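Local structure of beta-N-acetylhexosaminidase (6JEB) at residues P99-I104 with P398-R403; H127-Q132 with P186-P191; P191-A196 with G255-P260. The protein hydrolyses terminal non-reducing N-acetylglucosamine and N-acetylgalactosamine residues from beta-linked glycans and chitobiose, as a family 20 glycoside hydrolase. One frame throughout, in Å; residues are numbered along the deposited sequence.

Contact 1 of 3, residues P99-I104 with P398-R403; sequences PARHFI and PVWAER. With ACM (acetamide), chain C.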
loop_
_atom_site.group_PDB
_atom_site.type_symbol
_atom_site.label_atom_id
_atom_site.label_comp_id
_atom_site.label_asym_id
_atom_site.label_seq_id
_atom_site.Cartn_x
_atom_site.Cartn_y
_atom_site.Cartn_z
ATOM N N PRO A 99 4.543 -1.003 -9.602
ATOM C CA PRO A 99 5.541 -0.940 -10.679
ATOM C C PRO A 99 5.438 -2.107 -11.639
ATOM O O PRO A 99 5.967 -2.012 -12.752
ATOM C CB PRO A 99 6.879 -0.938 -9.928
ATOM C CG PRO A 99 6.564 -1.673 -8.633
ATOM C CD PRO A 99 5.162 -1.223 -8.280
ATOM N N ALA A 100 4.764 -3.203 -11.254
ATOM C CA ALA A 100 4.541 -4.295 -12.200
ATOM C C ALA A 100 3.806 -3.804 -13.441
ATOM O O ALA A 100 4.164 -4.170 -14.568
ATOM C CB ALA A 100 3.748 -5.419 -11.534
ATOM N N ARG A 101 2.765 -2.986 -13.256
ATOM C CA ARG A 101 2.000 -2.505 -14.403
ATOM C C ARG A 101 2.719 -1.383 -15.141
ATOM O O ARG A 101 2.750 -1.371 -16.377
ATOM C CB ARG A 101 0.606 -2.054 -13.960
ATOM C CG ARG A 101 -0.436 -3.178 -13.971
ATOM C CD ARG A 101 0.006 -4.406 -13.155
ATOM N NE ARG A 101 -1.060 -5.401 -13.142
ATOM C CZ ARG A 101 -2.098 -5.365 -12.310
ATOM N NH1 ARG A 101 -2.193 -4.399 -11.397
ATOM N NH2 ARG A 101 -3.043 -6.291 -12.387
ATOM N N HIS A 102 3.291 -0.426 -14.412
ATOM C CA HIS A 102 4.129 0.600 -15.024
ATOM C C HIS A 102 5.287 0.867 -14.085
ATOM O O HIS A 102 5.073 1.239 -12.925
ATOM C CB HIS A 102 3.361 1.895 -15.311
ATOM C CG HIS A 102 2.584 1.859 -16.589
ATOM N ND1 HIS A 102 1.232 1.600 -16.629
ATOM C CD2 HIS A 102 2.975 2.028 -17.876
ATOM C CE1 HIS A 102 0.820 1.615 -17.887
ATOM N NE2 HIS A 102 1.859 1.867 -18.665
ATOM N N PHE A 103 6.501 0.667 -14.591
ATOM C CA PHE A 103 7.700 0.804 -13.786
ATOM C C PHE A 103 7.793 2.216 -13.220
ATOM O O PHE A 103 7.494 3.197 -13.908
ATOM C CB PHE A 103 8.906 0.526 -14.683
ATOM C CG PHE A 103 10.212 0.526 -13.958
ATOM C CD1 PHE A 103 10.508 -0.465 -13.025
ATOM C CD2 PHE A 103 11.148 1.518 -14.201
ATOM C CE1 PHE A 103 11.717 -0.462 -12.355
ATOM C CE2 PHE A 103 12.359 1.525 -13.537
ATOM C CZ PHE A 103 12.644 0.531 -12.617
ATOM N N ILE A 104 8.211 2.318 -11.960
ATOM C CA ILE A 104 8.389 3.607 -11.300
ATOM C C ILE A 104 9.884 3.806 -11.075
ATOM O O ILE A 104 10.482 3.103 -10.245
ATOM C CB ILE A 104 7.628 3.698 -9.970
ATOM C CG1 ILE A 104 6.165 3.249 -10.132
ATOM C CG2 ILE A 104 7.721 5.121 -9.417
ATOM C CD1 ILE A 104 5.450 3.037 -8.788
ATOM N N PRO A 398 -4.292 0.885 -2.342
ATOM C CA PRO A 398 -3.500 0.587 -3.546
ATOM C C PRO A 398 -3.733 1.609 -4.646
ATOM O O PRO A 398 -4.865 2.032 -4.909
ATOM C CB PRO A 398 -4.029 -0.787 -3.990
ATOM C CG PRO A 398 -4.893 -1.287 -2.855
ATOM C CD PRO A 398 -5.384 -0.079 -2.135
ATOM N N VAL A 399 -2.641 1.979 -5.321
ATOM C CA VAL A 399 -2.739 2.824 -6.506
ATOM C C VAL A 399 -2.389 1.973 -7.723
ATOM O O VAL A 399 -1.296 2.090 -8.297
ATOM C CB VAL A 399 -1.876 4.097 -6.400
ATOM C CG1 VAL A 399 -2.374 5.144 -7.397
ATOM C CG2 VAL A 399 -1.901 4.673 -4.977
ATOM N N TRP A 400 -3.316 1.102 -8.116
ATOM C CA TRP A 400 -3.067 0.182 -9.220
ATOM C C TRP A 400 -2.756 0.966 -10.487
ATOM O O TRP A 400 -3.346 2.017 -10.747
ATOM C CB TRP A 400 -4.303 -0.682 -9.451
ATOM C CG TRP A 400 -4.676 -1.525 -8.265
ATOM C CD1 TRP A 400 -5.719 -1.321 -7.398
ATOM C CD2 TRP A 400 -4.015 -2.717 -7.832
ATOM N NE1 TRP A 400 -5.741 -2.319 -6.447
ATOM C CE2 TRP A 400 -4.712 -3.194 -6.697
ATOM C CE3 TRP A 400 -2.908 -3.438 -8.305
ATOM C CZ2 TRP A 400 -4.324 -4.342 -6.012
ATOM C CZ3 TRP A 400 -2.527 -4.588 -7.630
ATOM C CH2 TRP A 400 -3.239 -5.033 -6.498
ATOM N N ALA A 401 -1.822 0.446 -11.287
ATOM C CA ALA A 401 -1.221 1.257 -12.337
ATOM C C ALA A 401 -1.402 0.691 -13.741
ATOM O O ALA A 401 -0.649 1.071 -14.640
ATOM C CB ALA A 401 0.250 1.549 -12.037
ATOM N N GLU A 402 -2.387 -0.189 -13.962
ATOM C CA GLU A 402 -2.685 -0.604 -15.334
ATOM C C GLU A 402 -2.739 0.605 -16.258
ATOM O O GLU A 402 -2.213 0.570 -17.381
ATOM C CB GLU A 402 -4.033 -1.343 -15.412
ATOM C CG GLU A 402 -4.074 -2.747 -14.811
ATOM C CD GLU A 402 -4.524 -2.758 -13.364
ATOM O OE1 GLU A 402 -4.322 -1.739 -12.671
ATOM O OE2 GLU A 402 -5.098 -3.780 -12.922
ATOM N N ARG A 403 -3.362 1.694 -15.795
ATOM C CA ARG A 403 -3.629 2.862 -16.624
ATOM C C ARG A 403 -2.903 4.113 -16.132
ATOM O O ARG A 403 -3.284 5.227 -16.506
ATOM C CB ARG A 403 -5.134 3.130 -16.694
ATOM C CG ARG A 403 -5.944 2.008 -17.310
ATOM C CD ARG A 403 -5.792 1.972 -18.821
ATOM N NE ARG A 403 -6.750 1.047 -19.410
ATOM C CZ ARG A 403 -7.043 1.003 -20.703
ATOM N NH1 ARG A 403 -6.435 1.825 -21.550
ATOM N NH2 ARG A 403 -7.946 0.139 -21.147
HETATM C C1 ACM C . -6.869 -6.950 -6.413
HETATM O O ACM C . -7.524 -5.965 -6.542
HETATM N N ACM C . -6.660 -7.780 -7.557
HETATM C C2 ACM C . -6.249 -7.382 -5.096
HETATM O O HOH W 1 -0.161 -1.913 -17.428
#
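R101 and E402, both substrate-binding residues, run side by side, and the carboxylate of E402 lies over one face of the guanidinium group. OE2 of E402 comes within 3.3 Å of NH2 of R101, a salt bridge by charge alone: the oxygen stands well out of the guanidinium plane and no N-H points at it. At the rim of the same group NH1 of R101 reaches CE3 of W400 at 3.3 Å, the two planes 68° apart. The E402 chain bends at chi2 (93°), which folds its carboxylate back over the arginine although its CB points away. NE of R101 is hydrogen-bonded to Q132 and NH1 is paired with D98, while the active-site D130 makes a salt bridge with NH2. The bonds at NE and NH1 probably fix the rotation of the group, and the carboxylates of E402 and D130 stand on opposite sides of its plane.

Nearer the backbone, CB of R101 packs on the carbonyl carbon of A401 at 3.4 Å. Alongside, ND1 of H102 donates to the carbonyl O of A401 at 2.8 Å. That bond is almost straight (169°) and lies in the ring plane. Water 1 donates to the carbonyl O atoms of both R101 and E402. On the pocket side, CZ2 of W400 stands 3.6 Å from the acetamide O.

The contact joins the loop that leads from strand 92-97 to helix 106-118 with the residues that follow strand 392-399; the two strands are neighbours in the parallel barrel sheet. Beside it, helix 407-414 presents L410 to both I104 and V399.

Contact 2 of 3, residues H127-Q132 with P186-P191; sequences HLTDNQ and PEIDMP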
loop_
_atom_site.group_PDB
_atom_site.type_symbol
_atom_site.label_atom_id
_atom_site.label_comp_id
_atom_site.label_asym_id
_atom_site.label_seq_id
_atom_site.Cartn_x
_atom_site.Cartn_y
_atom_site.Cartn_z
ATOM N N HIS A 127 3.927 -3.724 -5.326
ATOM C CA HIS A 127 3.336 -4.778 -6.149
ATOM C C HIS A 127 4.318 -5.009 -7.294
ATOM O O HIS A 127 4.260 -4.358 -8.339
ATOM C CB HIS A 127 1.957 -4.361 -6.648
ATOM C CG HIS A 127 1.191 -5.473 -7.286
ATOM N ND1 HIS A 127 0.520 -6.432 -6.555
ATOM C CD2 HIS A 127 0.989 -5.783 -8.590
ATOM C CE1 HIS A 127 -0.057 -7.287 -7.380
ATOM N NE2 HIS A 127 0.211 -6.915 -8.621
ATOM N N LEU A 128 5.268 -5.919 -7.067
ATOM C CA LEU A 128 6.430 -6.057 -7.939
ATOM C C LEU A 128 6.179 -6.939 -9.154
ATOM O O LEU A 128 6.970 -6.890 -10.108
ATOM C CB LEU A 128 7.603 -6.643 -7.146
ATOM C CG LEU A 128 8.229 -5.712 -6.101
ATOM C CD1 LEU A 128 9.055 -6.510 -5.092
ATOM C CD2 LEU A 128 9.102 -4.649 -6.763
ATOM N N THR A 129 5.138 -7.777 -9.122
ATOM C CA THR A 129 4.934 -8.801 -10.139
ATOM C C THR A 129 3.466 -8.862 -10.531
ATOM O O THR A 129 2.580 -8.756 -9.680
ATOM C CB THR A 129 5.394 -10.194 -9.649
ATOM O OG1 THR A 129 4.474 -10.697 -8.677
ATOM C CG2 THR A 129 6.785 -10.136 -9.021
ATOM N N ASP A 130 3.210 -9.044 -11.823
ATOM C CA ASP A 130 1.842 -9.247 -12.287
ATOM C C ASP A 130 1.875 -9.805 -13.708
ATOM O O ASP A 130 2.893 -10.354 -14.149
ATOM C CB ASP A 130 1.014 -7.956 -12.154
ATOM C CG ASP A 130 -0.455 -8.249 -11.897
ATOM O OD1 ASP A 130 -1.148 -8.677 -12.848
ATOM O OD2 ASP A 130 -0.909 -8.094 -10.735
ATOM N N ASN A 131 0.758 -9.655 -14.427
ATOM C CA ASN A 131 0.664 -10.190 -15.780
ATOM C C ASN A 131 1.471 -9.362 -16.766
ATOM O O ASN A 131 1.937 -9.900 -17.780
ATOM C CB ASN A 131 -0.794 -10.188 -16.224
ATOM C CG ASN A 131 -1.643 -11.152 -15.430
ATOM O OD1 ASN A 131 -1.234 -12.287 -15.164
ATOM N ND2 ASN A 131 -2.841 -10.713 -15.057
ATOM N N GLN A 132 1.629 -8.062 -16.487
ATOM C CA GLN A 132 2.170 -7.078 -17.417
ATOM C C GLN A 132 3.649 -6.799 -17.194
ATOM O O GLN A 132 4.238 -6.008 -17.943
ATOM C CB GLN A 132 1.377 -5.760 -17.312
ATOM C CG GLN A 132 -0.089 -5.856 -17.727
ATOM C CD GLN A 132 -0.996 -6.460 -16.656
ATOM O OE1 GLN A 132 -0.581 -6.683 -15.521
ATOM N NE2 GLN A 132 -2.246 -6.739 -17.030
ATOM N N PRO A 186 7.367 -6.106 0.195
ATOM C CA PRO A 186 7.337 -6.606 -1.189
ATOM C C PRO A 186 6.192 -7.591 -1.390
ATOM O O PRO A 186 5.859 -8.375 -0.496
ATOM C CB PRO A 186 8.684 -7.329 -1.323
ATOM C CG PRO A 186 8.921 -7.873 0.106
ATOM C CD PRO A 186 8.392 -6.777 1.025
ATOM N N GLU A 187 5.588 -7.558 -2.582
ATOM C CA GLU A 187 4.571 -8.539 -2.959
ATOM C C GLU A 187 5.050 -9.342 -4.158
ATOM O O GLU A 187 5.393 -8.768 -5.202
ATOM C CB GLU A 187 3.212 -7.906 -3.279
ATOM C CG GLU A 187 2.155 -8.947 -3.660
ATOM C CD GLU A 187 0.843 -8.337 -4.107
ATOM O OE1 GLU A 187 0.649 -7.108 -3.936
ATOM O OE2 GLU A 187 -0.000 -9.092 -4.634
ATOM N N ILE A 188 5.076 -10.659 -3.996
ATOM C CA ILE A 188 5.269 -11.608 -5.088
ATOM C C ILE A 188 3.925 -12.300 -5.255
ATOM O O ILE A 188 3.578 -13.202 -4.482
ATOM C CB ILE A 188 6.383 -12.618 -4.786
ATOM C CG1 ILE A 188 7.649 -11.916 -4.273
ATOM C CG2 ILE A 188 6.674 -13.482 -6.019
ATOM C CD1 ILE A 188 8.275 -10.933 -5.252
ATOM N N ASP A 189 3.141 -11.867 -6.239
ATOM C CA ASP A 189 1.769 -12.350 -6.354
ATOM C C ASP A 189 1.766 -13.788 -6.891
ATOM O O ASP A 189 2.395 -14.091 -7.912
ATOM C CB ASP A 189 0.969 -11.397 -7.249
ATOM C CG ASP A 189 -0.539 -11.547 -7.092
ATOM O OD1 ASP A 189 -1.001 -12.616 -6.636
ATOM O OD2 ASP A 189 -1.264 -10.581 -7.454
ATOM N N MET A 190 1.090 -14.685 -6.178
ATOM C CA MET A 190 1.009 -16.087 -6.565
ATOM C C MET A 190 -0.283 -16.657 -6.002
ATOM O O MET A 190 -0.809 -16.139 -5.012
ATOM C CB MET A 190 2.206 -16.863 -6.006
ATOM C CG MET A 190 2.338 -16.757 -4.500
ATOM S SD MET A 190 3.839 -17.533 -3.884
ATOM C CE MET A 190 5.038 -16.278 -4.236
ATOM N N PRO A 191 -0.823 -17.733 -6.606
ATOM C CA PRO A 191 -0.281 -18.460 -7.756
ATOM C C PRO A 191 -0.666 -17.858 -9.108
ATOM O O PRO A 191 -0.118 -18.291 -10.127
ATOM C CB PRO A 191 -0.897 -19.854 -7.593
ATOM C CG PRO A 191 -2.250 -19.582 -6.970
ATOM C CD PRO A 191 -2.021 -18.392 -6.047
HETATM O O HOH W 2 3.101 -8.234 -6.967
HETATM O O HOH W 3 2.832 -12.293 -10.002
#
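This contact holds D130 of the active-site charge relay and the histidine bonded to it: H127 meets two carboxylates at the edge of its ring. On one side ND1 donates to OE1 of E187 at 2.7 Å; the carboxylate stands steeply to the ring, 78° between planes, and is met from above its own plane. On the other side NE2 donates to OD2 of D130 at 2.7 Å, nearly straight and on the anti lone pair. A chi1 of -170° swings the H127 ring away from its own backbone N and between the two acceptors. OE1 of E187 is also hydrogen-bonded to H125, and its OE2 to W307 of the acetamide pocket.

H127 and E187 also form a parallel beta bridge, where strands 123-127 and 183-187 run out toward the C-terminal side of the TIM barrel, the usual place for the active site in this fold. Beyond the bridge the direct backbone link is a weak bond from the N of L128 to the O of E187, and water 2 spans the backbone N of T129 and the carbonyl O of E187. OG1 of T129 then accepts from the backbone N of D189 at 3.0 Å. The carboxylate of D189 comes to the H127 ring, OD2 lying 3.5 Å from CE1 of H127, while its OD1 takes the backbone N of G256. Away from these polar groups, CD1 of L128 packs against CB of P186 at 3.9 Å.

Contact 3 of 3, residues P191-A196 with G255-P260; sequences PGHNQA and GGDEAP. With ACM (acetamide), chain C.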
loop_
_atom_site.group_PDB
_atom_site.type_symbol
_atom_site.label_atom_id
_atom_site.label_comp_id
_atom_site.label_asym_id
_atom_site.label_seq_id
_atom_site.Cartn_x
_atom_site.Cartn_y
_atom_site.Cartn_z
ATOM N N PRO A 191 -0.823 -17.733 -6.606
ATOM C CA PRO A 191 -0.281 -18.460 -7.756
ATOM C C PRO A 191 -0.666 -17.858 -9.108
ATOM O O PRO A 191 -0.118 -18.291 -10.127
ATOM C CB PRO A 191 -0.897 -19.854 -7.593
ATOM C CG PRO A 191 -2.250 -19.582 -6.970
ATOM C CD PRO A 191 -2.021 -18.392 -6.047
ATOM N N GLY A 192 -1.581 -16.892 -9.122
ATOM C CA GLY A 192 -2.025 -16.249 -10.339
ATOM C C GLY A 192 -1.352 -14.915 -10.573
ATOM O O GLY A 192 -0.284 -14.618 -10.024
ATOM N N HIS A 193 -1.992 -14.090 -11.403
ATOM C CA HIS A 193 -1.407 -12.824 -11.842
ATOM C C HIS A 193 0.034 -13.030 -12.300
ATOM O O HIS A 193 0.940 -12.252 -11.984
ATOM C CB HIS A 193 -1.532 -11.742 -10.763
ATOM C CG HIS A 193 -2.869 -11.067 -10.756
ATOM N ND1 HIS A 193 -3.168 -10.016 -11.597
ATOM C CD2 HIS A 193 -3.996 -11.311 -10.041
ATOM C CE1 HIS A 193 -4.414 -9.625 -11.386
ATOM N NE2 HIS A 193 -4.941 -10.397 -10.447
ATOM N N ASN A 194 0.229 -14.085 -13.095
ATOM C CA ASN A 194 1.558 -14.611 -13.374
ATOM C C ASN A 194 1.849 -14.725 -14.866
ATOM O O ASN A 194 2.706 -15.525 -15.260
ATOM C CB ASN A 194 1.758 -15.967 -12.684
ATOM C CG ASN A 194 2.624 -15.866 -11.441
ATOM O OD1 ASN A 194 3.528 -15.030 -11.367
ATOM N ND2 ASN A 194 2.373 -16.733 -10.469
ATOM N N GLN A 195 1.181 -13.937 -15.714
ATOM C CA GLN A 195 1.454 -14.069 -17.146
ATOM C C GLN A 195 2.898 -13.703 -17.479
ATOM O O GLN A 195 3.502 -14.314 -18.368
ATOM C CB GLN A 195 0.473 -13.267 -17.996
ATOM C CG GLN A 195 0.655 -13.549 -19.491
ATOM C CD GLN A 195 -0.501 -13.058 -20.326
ATOM O OE1 GLN A 195 -1.644 -13.025 -19.858
ATOM N NE2 GLN A 195 -0.217 -12.665 -21.571
ATOM N N ALA A 196 3.474 -12.717 -16.781
ATOM C CA ALA A 196 4.855 -12.342 -17.072
ATOM C C ALA A 196 5.810 -13.474 -16.706
ATOM O O ALA A 196 6.726 -13.804 -17.478
ATOM C CB ALA A 196 5.224 -11.036 -16.362
ATOM N N GLY A 255 0.095 -12.121 -2.322
ATOM C CA GLY A 255 -0.979 -11.874 -3.263
ATOM C C GLY A 255 -2.130 -12.844 -3.093
ATOM O O GLY A 255 -2.856 -12.789 -2.096
ATOM N N GLY A 256 -2.317 -13.740 -4.058
ATOM C CA GLY A 256 -3.397 -14.702 -3.980
ATOM C C GLY A 256 -4.709 -14.229 -4.559
ATOM O O GLY A 256 -5.706 -14.953 -4.460
ATOM N N ASP A 257 -4.742 -13.044 -5.162
ATOM C CA ASP A 257 -5.981 -12.497 -5.687
ATOM C C ASP A 257 -6.296 -13.058 -7.070
ATOM O O ASP A 257 -5.401 -13.393 -7.854
ATOM C CB ASP A 257 -5.898 -10.973 -5.767
ATOM C CG ASP A 257 -4.724 -10.486 -6.611
ATOM O OD1 ASP A 257 -3.618 -11.048 -6.495
ATOM O OD2 ASP A 257 -4.911 -9.531 -7.392
ATOM N N GLU A 258 -7.594 -13.160 -7.359
ATOM C CA GLU A 258 -8.093 -13.436 -8.709
ATOM C C GLU A 258 -7.377 -14.626 -9.339
ATOM O O GLU A 258 -6.842 -14.550 -10.451
ATOM C CB GLU A 258 -8.023 -12.189 -9.595
ATOM C CG GLU A 258 -8.771 -11.002 -8.998
ATOM C CD GLU A 258 -8.593 -9.719 -9.790
ATOM O OE1 GLU A 258 -7.470 -9.448 -10.263
ATOM O OE2 GLU A 258 -9.580 -8.966 -9.929
ATOM N N ALA A 259 -7.367 -15.738 -8.600
ATOM C CA ALA A 259 -6.668 -16.961 -8.989
ATOM C C ALA A 259 -7.698 -18.064 -9.206
ATOM O O ALA A 259 -7.838 -18.970 -8.368
ATOM C CB ALA A 259 -5.633 -17.364 -7.939
ATOM N N PRO A 260 -8.425 -18.034 -10.327
ATOM C CA PRO A 260 -9.374 -19.115 -10.607
ATOM C C PRO A 260 -8.615 -20.418 -10.795
ATOM O O PRO A 260 -7.489 -20.437 -11.292
ATOM C CB PRO A 260 -10.034 -18.667 -11.913
ATOM C CG PRO A 260 -8.983 -17.862 -12.595
ATOM C CD PRO A 260 -8.259 -17.133 -11.484
HETATM C C1 ACM C . -6.869 -6.950 -6.413
HETATM O O ACM C . -7.524 -5.965 -6.542
HETATM N N ACM C . -6.660 -7.780 -7.557
HETATM C C2 ACM C . -6.249 -7.382 -5.096
HETATM O O HOH W 4 -2.820 -14.737 -7.549
HETATM O O HOH W 5 -4.752 -14.474 -12.194
#
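H193 reaches the loop 255-260 with the edge of its imidazole, NE2 donating to OE1 of E258 at 2.7 Å. The acceptor lies in the ring plane and uses its anti lone pair, but the hydrogen bond is bent (144° at the hydrogen). Ring and carboxylate are nearly coplanar. E258 gets there by an extended chain beyond CG (chi2 174°), whereas D257 has CG between its backbone N and carbonyl carbon (chi1 57°), which tucks its carboxylate in beside the imidazole. OD2 of D257 is 3.2 Å from NE2 of H193, at an angle too poor for a bond, and faces the acetamide N at 2.5 Å, too short for the length to be trusted. On the other side of the imidazole, ND1 of H193 is hydrogen-bonded to D130.

Two waters link the backbones, water 4 between the N of G192 and the O of D257, water 5 between the N of H193 and the O of E258. P191, preceded by a cis peptide, rests CG on CB of A259 at 4.2 Å; where G192 passes A259, a side chain would be tight.

An alanine in place of E258 removes this carboxylate, which would probably leave NE2 of H193 without its mate and the imidazole freer to turn about its bond to D130. The chemistry divides the work: E258 ends the D130-H193 relay, while D257 faces the acetamide nitrogen, consistent with substrate-assisted catalysis, in which the acetamido group of the sugar takes part.

In the fold
All three contacts are largely buried and belong to the catalytic barrel, but contact 3 lies farthest from the centre of the chain, about 18 Å against 12 and 13 Å between centres, and has two touching residues partly exposed, against E402 alone in contact 1. Contacts 1 and 2 reach the same parallel sheet; contact 3 joins the loops that follow strands 183-187 and 251-253, and shares P191 with contact 2. Contact 1 relies on an arginine beside a carboxylate and a tryptophan, contact 2 on a histidine among carboxylates, contact 3 on one histidine-glutamate bond and water bridges. D130 connects them, meeting R101 and H193 through the same oxygen, OD1. Contacts 1 and 3 both touch the acetamide.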